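Local coordinates for protein Esterase/lipase (Lactobacillus rhamnosus, PDB 4N5H) that probably hydrolyses carboxylic esters, and may also transfer acyl groups, as an esterase of the alpha/beta-hydrolase fold, at residues Leu182-Leu192 against Phe245-Phe256. The protein carries 1 engineered substitution. Sequence-based numbering, arbitrary orientation.
Sequences LVCPVAEPSKL and FYLQSQALLKVF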
ATOM      1  N   LEU A 182     -25.041  -1.839  22.756  1.00 12.28           N
ATOM      2  CA  LEU A 182     -25.634  -1.406  21.476  1.00 12.56           C
ATOM      3  C   LEU A 182     -25.148  -0.021  21.172  1.00 13.41           C
ATOM      4  O   LEU A 182     -25.341   0.895  21.970  1.00 14.25           O
ATOM      5  CB  LEU A 182     -27.133  -1.450  21.548  1.00 13.01           C
ATOM      6  CG  LEU A 182     -27.759  -2.762  22.033  1.00 13.78           C
ATOM      7  CD1 LEU A 182     -29.267  -2.616  22.168  1.00 14.98           C
ATOM      8  CD2 LEU A 182     -27.381  -3.952  21.212  1.00 13.04           C
ATOM      9  N   VAL A 183     -24.575   0.177  20.009  1.00 11.95           N
ATOM     10  CA  VAL A 183     -24.062   1.478  19.622  1.00 13.08           C
ATOM     11  C   VAL A 183     -24.998   2.054  18.532  1.00 13.65           C
ATOM     12  O   VAL A 183     -25.038   1.541  17.438  1.00 13.50           O
ATOM     13  CB  VAL A 183     -22.593   1.411  19.062  1.00 12.99           C
ATOM     14  CG1 VAL A 183     -22.070   2.757  18.573  1.00 15.04           C
ATOM     15  CG2 VAL A 183     -21.661   0.882  20.129  1.00 13.28           C
ATOM     16  N   CYS A 184     -25.679   3.149  18.843  1.00 12.90           N
ATOM     17  CA  CYS A 184     -26.644   3.785  17.966  1.00 12.26           C
ATOM     18  C   CYS A 184     -27.549   2.761  17.267  1.00 12.28           C
ATOM     19  O   CYS A 184     -27.653   2.721  16.055  1.00 13.17           O
ATOM     20  CB  CYS A 184     -25.987   4.659  16.871  1.00 13.09           C
ATOM     21  SG  CYS A 184     -24.932   5.963  17.572  1.00 15.77           S
ATOM     22  N   PRO A 185     -28.199   1.907  18.078  1.00 13.19           N
ATOM     23  CA  PRO A 185     -28.941   0.828  17.445  1.00 14.15           C
ATOM     24  C   PRO A 185     -30.176   1.343  16.702  1.00 15.03           C
ATOM     25  O   PRO A 185     -30.747   2.371  17.079  1.00 16.11           O
ATOM     26  CB  PRO A 185     -29.429  -0.015  18.610  1.00 14.90           C
ATOM     27  CG  PRO A 185     -29.492   0.950  19.716  1.00 13.67           C
ATOM     28  CD  PRO A 185     -28.256   1.821  19.537  1.00 13.49           C
ATOM     29  N   VAL A 186     -30.584   0.593  15.686  1.00 15.61           N
ATOM     30  CA  VAL A 186     -31.899   0.728  15.042  1.00 17.26           C
ATOM     31  C   VAL A 186     -32.796  -0.413  15.506  1.00 17.62           C
ATOM     32  O   VAL A 186     -33.168  -1.272  14.756  1.00 18.15           O
ATOM     33  CB  VAL A 186     -31.737   0.902  13.562  1.00 18.55           C
ATOM     34  CG1 VAL A 186     -33.093   1.285  12.940  1.00 21.26           C
ATOM     35  CG2 VAL A 186     -30.787   2.081  13.367  1.00 24.51           C
ATOM     36  N   ALA A 187     -33.038  -0.447  16.789  1.00 15.35           N
ATOM     37  CA  ALA A 187     -33.672  -1.618  17.362  1.00 16.87           C
ATOM     38  C   ALA A 187     -35.187  -1.685  17.165  1.00 17.68           C
ATOM     39  O   ALA A 187     -35.775  -2.793  17.358  1.00 17.03           O
ATOM     40  CB  ALA A 187     -33.305  -1.777  18.812  1.00 18.74           C
ATOM     41  N   GLU A 188     -35.794  -0.538  16.765  1.00 17.73           N
ATOM     42  CA  GLU A 188     -37.228  -0.475  16.473  1.00 18.49           C
ATOM     43  C   GLU A 188     -37.470  -0.057  15.030  1.00 18.13           C
ATOM     44  O   GLU A 188     -37.912   1.077  14.762  1.00 21.40           O
ATOM     45  CB  GLU A 188     -37.906   0.481  17.472  1.00 18.29           C
ATOM     46  CG  GLU A 188     -37.728   0.099  18.915  1.00 18.34           C
ATOM     47  CD  GLU A 188     -38.548  -1.131  19.297  1.00 19.85           C
ATOM     48  OE1 GLU A 188     -39.792  -1.128  19.081  1.00 23.24           O
ATOM     49  OE2 GLU A 188     -37.978  -2.068  19.807  1.00 20.66           O
ATOM     50  N   PRO A 189     -37.134  -0.939  14.065  1.00 17.46           N
ATOM     51  CA  PRO A 189     -37.158  -0.523  12.663  1.00 18.42           C
ATOM     52  C   PRO A 189     -38.579  -0.085  12.223  1.00 20.76           C
ATOM     53  O   PRO A 189     -38.695   0.775  11.304  1.00 19.06           O
ATOM     54  CB  PRO A 189     -36.752  -1.745  11.901  1.00 21.23           C
ATOM     55  CG  PRO A 189     -36.548  -2.790  12.795  1.00 21.02           C
ATOM     56  CD  PRO A 189     -36.486  -2.256  14.176  1.00 17.59           C
ATOM     57  N   SER A 190     -39.611  -0.546  12.933  1.00 20.69           N
ATOM     58  CA  SER A 190     -41.020  -0.161  12.501  1.00 20.20           C
ATOM     59  C   SER A 190     -41.281   1.315  12.735  1.00 24.80           C
ATOM     60  O   SER A 190     -42.189   1.884  12.058  1.00 30.19           O
ATOM     61  CB  SER A 190     -42.096  -1.041  13.207  1.00 21.63           C
ATOM     62  OG  SER A 190     -41.912  -2.325  12.779  1.00 24.35           O
ATOM     63  N   LYS A 191     -40.503   1.949  13.600  1.00 23.06           N
ATOM     64  CA  LYS A 191     -40.556   3.404  13.822  1.00 29.36           C
ATOM     65  C   LYS A 191     -39.696   4.193  12.868  1.00 30.05           C
ATOM     66  O   LYS A 191     -39.557   5.432  13.036  1.00 35.33           O
ATOM     67  CB  LYS A 191     -40.081   3.708  15.238  1.00 29.14           C
ATOM     68  CG  LYS A 191     -40.958   3.122  16.291  1.00 32.12           C
ATOM     69  CD  LYS A 191     -40.481   3.627  17.642  1.00 39.81           C
ATOM     70  CE  LYS A 191     -41.264   3.000  18.784  1.00 46.88           C
ATOM     71  NZ  LYS A 191     -42.724   3.242  18.550  1.00 51.62           N
ATOM     72  N   LEU A 192     -39.035   3.545  11.898  1.00 27.95           N
ATOM     73  CA  LEU A 192     -38.142   4.289  11.000  1.00 30.83           C
ATOM     74  C   LEU A 192     -38.879   5.492  10.306  1.00 41.80           C
ATOM     75  O   LEU A 192     -38.264   6.568  10.098  1.00 47.74           O
ATOM     76  CB  LEU A 192     -37.465   3.387   9.976  1.00 28.54           C
ATOM     77  CG  LEU A 192     -36.218   2.700  10.573  1.00 28.16           C
ATOM     78  CD1 LEU A 192     -35.763   1.696   9.572  1.00 30.23           C
ATOM     79  CD2 LEU A 192     -35.147   3.753  10.740  1.00 31.59           C
ATOM     80  N   PHE A 245     -29.679   8.707  14.234  1.00 16.93           N
ATOM     81  CA  PHE A 245     -30.701   7.766  14.788  1.00 17.67           C
ATOM     82  C   PHE A 245     -30.985   7.928  16.234  1.00 16.04           C
ATOM     83  O   PHE A 245     -31.468   7.011  16.908  1.00 17.50           O
ATOM     84  CB  PHE A 245     -30.264   6.324  14.496  1.00 18.20           C
ATOM     85  CG  PHE A 245     -30.358   5.957  13.043  1.00 21.22           C
ATOM     86  CD1 PHE A 245     -29.273   6.096  12.212  1.00 21.11           C
ATOM     87  CD2 PHE A 245     -31.573   5.561  12.513  1.00 30.66           C
ATOM     88  CE1 PHE A 245     -29.265   5.696  10.881  1.00 29.59           C
ATOM     89  CE2 PHE A 245     -31.612   5.230  11.145  1.00 33.23           C
ATOM     90  CZ  PHE A 245     -30.441   5.231  10.372  1.00 32.31           C
ATOM     91  N   TYR A 246     -30.812   9.110  16.810  1.00 16.12           N
ATOM     92  CA  TYR A 246     -31.015   9.291  18.236  1.00 17.12           C
ATOM     93  C   TYR A 246     -32.468   8.932  18.615  1.00 16.52           C
ATOM     94  O   TYR A 246     -32.702   8.437  19.714  1.00 15.06           O
ATOM     95  CB  TYR A 246     -30.718  10.756  18.638  1.00 17.49           C
ATOM     96  CG  TYR A 246     -30.857  11.072  20.091  1.00 18.20           C
ATOM     97  CD1 TYR A 246     -30.204  10.338  21.135  1.00 16.90           C
ATOM     98  CD2 TYR A 246     -31.715  12.122  20.494  1.00 21.32           C
ATOM     99  CE1 TYR A 246     -30.317  10.666  22.453  1.00 19.83           C
ATOM    100  CE2 TYR A 246     -31.820  12.433  21.836  1.00 22.77           C
ATOM    101  CZ  TYR A 246     -31.127  11.736  22.806  1.00 22.57           C
ATOM    102  OH  TYR A 246     -31.262  12.033  24.113  1.00 26.69           O
ATOM    103  N   LEU A 247     -33.434   9.206  17.741  1.00 16.61           N
ATOM    104  CA  LEU A 247     -34.793   8.864  18.112  1.00 20.24           C
ATOM    105  C   LEU A 247     -34.966   7.381  18.406  1.00 19.82           C
ATOM    106  O   LEU A 247     -35.762   6.967  19.246  1.00 18.57           O
ATOM    107  CB  LEU A 247     -35.801   9.239  17.020  1.00 24.77           C
ATOM    108  CG  LEU A 247     -36.169  10.719  16.851  1.00 38.82           C
ATOM    109  CD1 LEU A 247     -37.501  10.707  16.077  1.00 40.84           C
ATOM    110  CD2 LEU A 247     -36.259  11.515  18.178  1.00 42.27           C
ATOM    111  N   GLN A 248     -34.235   6.540  17.676  1.00 20.13           N
ATOM    112  CA  GLN A 248     -34.220   5.103  18.006  1.00 16.99           C
ATOM    113  C   GLN A 248     -33.707   4.766  19.399  1.00 16.20           C
ATOM    114  O   GLN A 248     -34.167   3.854  20.041  1.00 16.41           O
ATOM    115  CB  GLN A 248     -33.396   4.360  16.970  1.00 17.86           C
ATOM    116  CG  GLN A 248     -34.039   4.295  15.611  1.00 18.57           C
ATOM    117  CD  GLN A 248     -35.070   3.174  15.500  1.00 19.51           C
ATOM    118  OE1 GLN A 248     -34.905   2.092  16.069  1.00 18.42           O
ATOM    119  NE2 GLN A 248     -36.164   3.454  14.830  1.00 19.07           N
ATOM    120  N   SER A 249     -32.622   5.436  19.840  1.00 14.52           N
ATOM    121  CA  SER A 249     -32.142   5.280  21.165  1.00 13.35           C
ATOM    122  C   SER A 249     -33.188   5.742  22.207  1.00 15.01           C
ATOM    123  O   SER A 249     -33.399   5.075  23.221  1.00 15.59           O
ATOM    124  CB  SER A 249     -30.803   6.065  21.371  1.00 16.41           C
ATOM    125  OG  SER A 249     -29.715   5.416  20.732  1.00 17.44           O
ATOM    126  N   GLN A 250     -33.836   6.870  21.937  1.00 16.91           N
ATOM    127  CA  GLN A 250     -34.924   7.330  22.840  1.00 17.93           C
ATOM    128  C   GLN A 250     -36.052   6.281  22.909  1.00 17.73           C
ATOM    129  O   GLN A 250     -36.540   5.989  23.990  1.00 19.41           O
ATOM    130  CB  GLN A 250     -35.526   8.655  22.394  1.00 21.49           C
ATOM    131  CG  GLN A 250     -34.490   9.777  22.458  1.00 24.13           C
ATOM    132  CD  GLN A 250     -35.105  11.125  22.123  1.00 27.17           C
ATOM    133  OE1 GLN A 250     -35.500  11.404  20.999  1.00 31.47           O
ATOM    134  NE2 GLN A 250     -35.112  11.974  23.102  1.00 33.49           N
ATOM    135  N   ALA A 251     -36.434   5.743  21.793  1.00 18.29           N
ATOM    136  CA  ALA A 251     -37.485   4.706  21.735  1.00 19.84           C
ATOM    137  C   ALA A 251     -37.055   3.486  22.492  1.00 21.15           C
ATOM    138  O   ALA A 251     -37.843   2.895  23.275  1.00 19.20           O
ATOM    139  CB  ALA A 251     -37.832   4.334  20.310  1.00 19.90           C
ATOM    140  N   LEU A 252     -35.806   3.032  22.288  1.00 17.62           N
ATOM    141  CA  LEU A 252     -35.319   1.893  23.036  1.00 18.39           C
ATOM    142  C   LEU A 252     -35.277   2.056  24.531  1.00 16.80           C
ATOM    143  O   LEU A 252     -35.572   1.132  25.297  1.00 18.40           O
ATOM    144  CB  LEU A 252     -33.885   1.515  22.587  1.00 18.71           C
ATOM    145  CG  LEU A 252     -33.383   0.229  23.160  1.00 18.60           C
ATOM    146  CD1 LEU A 252     -34.323  -0.948  22.893  1.00 20.19           C
ATOM    147  CD2 LEU A 252     -32.040  -0.086  22.431  1.00 18.69           C
ATOM    148  N   LEU A 253     -34.939   3.260  25.015  1.00 18.19           N
ATOM    149  CA  LEU A 253     -34.946   3.429  26.430  1.00 16.44           C
ATOM    150  C   LEU A 253     -36.391   3.184  27.046  1.00 15.81           C
ATOM    151  O   LEU A 253     -36.529   2.632  28.109  1.00 18.32           O
ATOM    152  CB  LEU A 253     -34.483   4.819  26.799  1.00 19.36           C
ATOM    153  CG  LEU A 253     -33.002   5.137  26.622  1.00 19.62           C
ATOM    154  CD1 LEU A 253     -32.837   6.650  26.795  1.00 23.83           C
ATOM    155  CD2 LEU A 253     -32.215   4.349  27.602  1.00 21.93           C
ATOM    156  N   LYS A 254     -37.379   3.674  26.367  1.00 18.54           N
ATOM    157  CA  LYS A 254     -38.734   3.470  26.804  1.00 20.38           C
ATOM    158  C   LYS A 254     -39.082   1.988  26.838  1.00 19.86           C
ATOM    159  O   LYS A 254     -39.758   1.519  27.732  1.00 20.52           O
ATOM    160  CB  LYS A 254     -39.727   4.229  25.912  1.00 22.67           C
ATOM    161  CG  LYS A 254     -39.654   5.716  26.131  1.00 27.87           C
ATOM    162  CD  LYS A 254     -40.481   6.415  25.061  1.00 32.06           C
ATOM    163  CE  LYS A 254     -40.411   7.894  25.322  1.00 40.52           C
ATOM    164  NZ  LYS A 254     -40.600   8.528  24.002  1.00 45.39           N
ATOM    165  N   VAL A 255     -38.659   1.239  25.820  1.00 22.05           N
ATOM    166  CA  VAL A 255     -38.821  -0.252  25.843  1.00 19.35           C
ATOM    167  C   VAL A 255     -38.090  -0.908  26.981  1.00 17.84           C
ATOM    168  O   VAL A 255     -38.645  -1.797  27.692  1.00 19.40           O
ATOM    169  CB  VAL A 255     -38.375  -0.914  24.525  1.00 17.50           C
ATOM    170  CG1 VAL A 255     -38.513  -2.425  24.633  1.00 18.60           C
ATOM    171  CG2 VAL A 255     -39.130  -0.303  23.369  1.00 20.18           C
ATOM    172  N   PHE A 256     -36.841  -0.444  27.244  1.00 17.76           N
ATOM    173  CA  PHE A 256     -36.090  -0.930  28.355  1.00 17.03           C
ATOM    174  C   PHE A 256     -36.858  -0.698  29.685  1.00 22.86           C
ATOM    175  O   PHE A 256     -36.983  -1.598  30.527  1.00 20.17           O
ATOM    176  CB  PHE A 256     -34.761  -0.248  28.466  1.00 18.10           C
ATOM    177  CG  PHE A 256     -33.660  -0.716  27.458  1.00 17.65           C
ATOM    178  CD1 PHE A 256     -33.733  -1.900  26.713  1.00 19.43           C
ATOM    179  CD2 PHE A 256     -32.451   0.006  27.434  1.00 18.64           C
ATOM    180  CE1 PHE A 256     -32.662  -2.272  25.897  1.00 18.07           C
ATOM    181  CE2 PHE A 256     -31.381  -0.410  26.646  1.00 19.07           C
ATOM    182  CZ  PHE A 256     -31.481  -1.566  25.906  1.00 16.51           C
TER
HETATM  183  O   HOH W   1     -29.767   4.810  18.087  1.00 16.48           O
HETATM  184  O   HOH W   2     -33.596   1.449  18.749  1.00 33.53           O
HETATM  185  O   HOH W   3     -36.524   6.119  13.765  1.00 32.07           O
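Val186 CG2 lies over one face of the Phe245 ring, 3.9 Å from its centroid, in a CH-pi contact. Leu192 CD2 meets the edge of the same ring at CE2, near the ring plane. The amide of Gln248 is a second flat group. Its chain bends at chi2 (-82°) and turns the amide onto the backbone of Glu188. Gln248 OE1 accepts from Glu188 N at 2.9 Å, in the plane of the side-chain carbonyl, and Gln248 NE2 gives a nearly straight bond (163°) to Glu188 O at 3.0 Å. This donor comes from above the carbonyl plane of Glu188; Lys191 N reaches the same oxygen from the opposite face. The two bonds fix the rotation of the buried amide. Water 2 accepts from Ala187 N and lies within hydrogen-bonding reach of Gln248 O and OE1; water 1 sits among Pro185 O, Phe245 O and Ser249 OG. Leu252 CD2 packs on Leu182 CD1 (3.8 Å) and Pro185 CG. Phe245 N is hydrogen-bonded to Asp243 OD1, and the Phe245 ring meets that of His278; Asp243 and His278 probably form a Ser-His-Asp triad with Ser146. The contact thus joins the loop after strand 179-183 to helix 246-258, beside the probable active site of an alpha/beta-hydrolase fold.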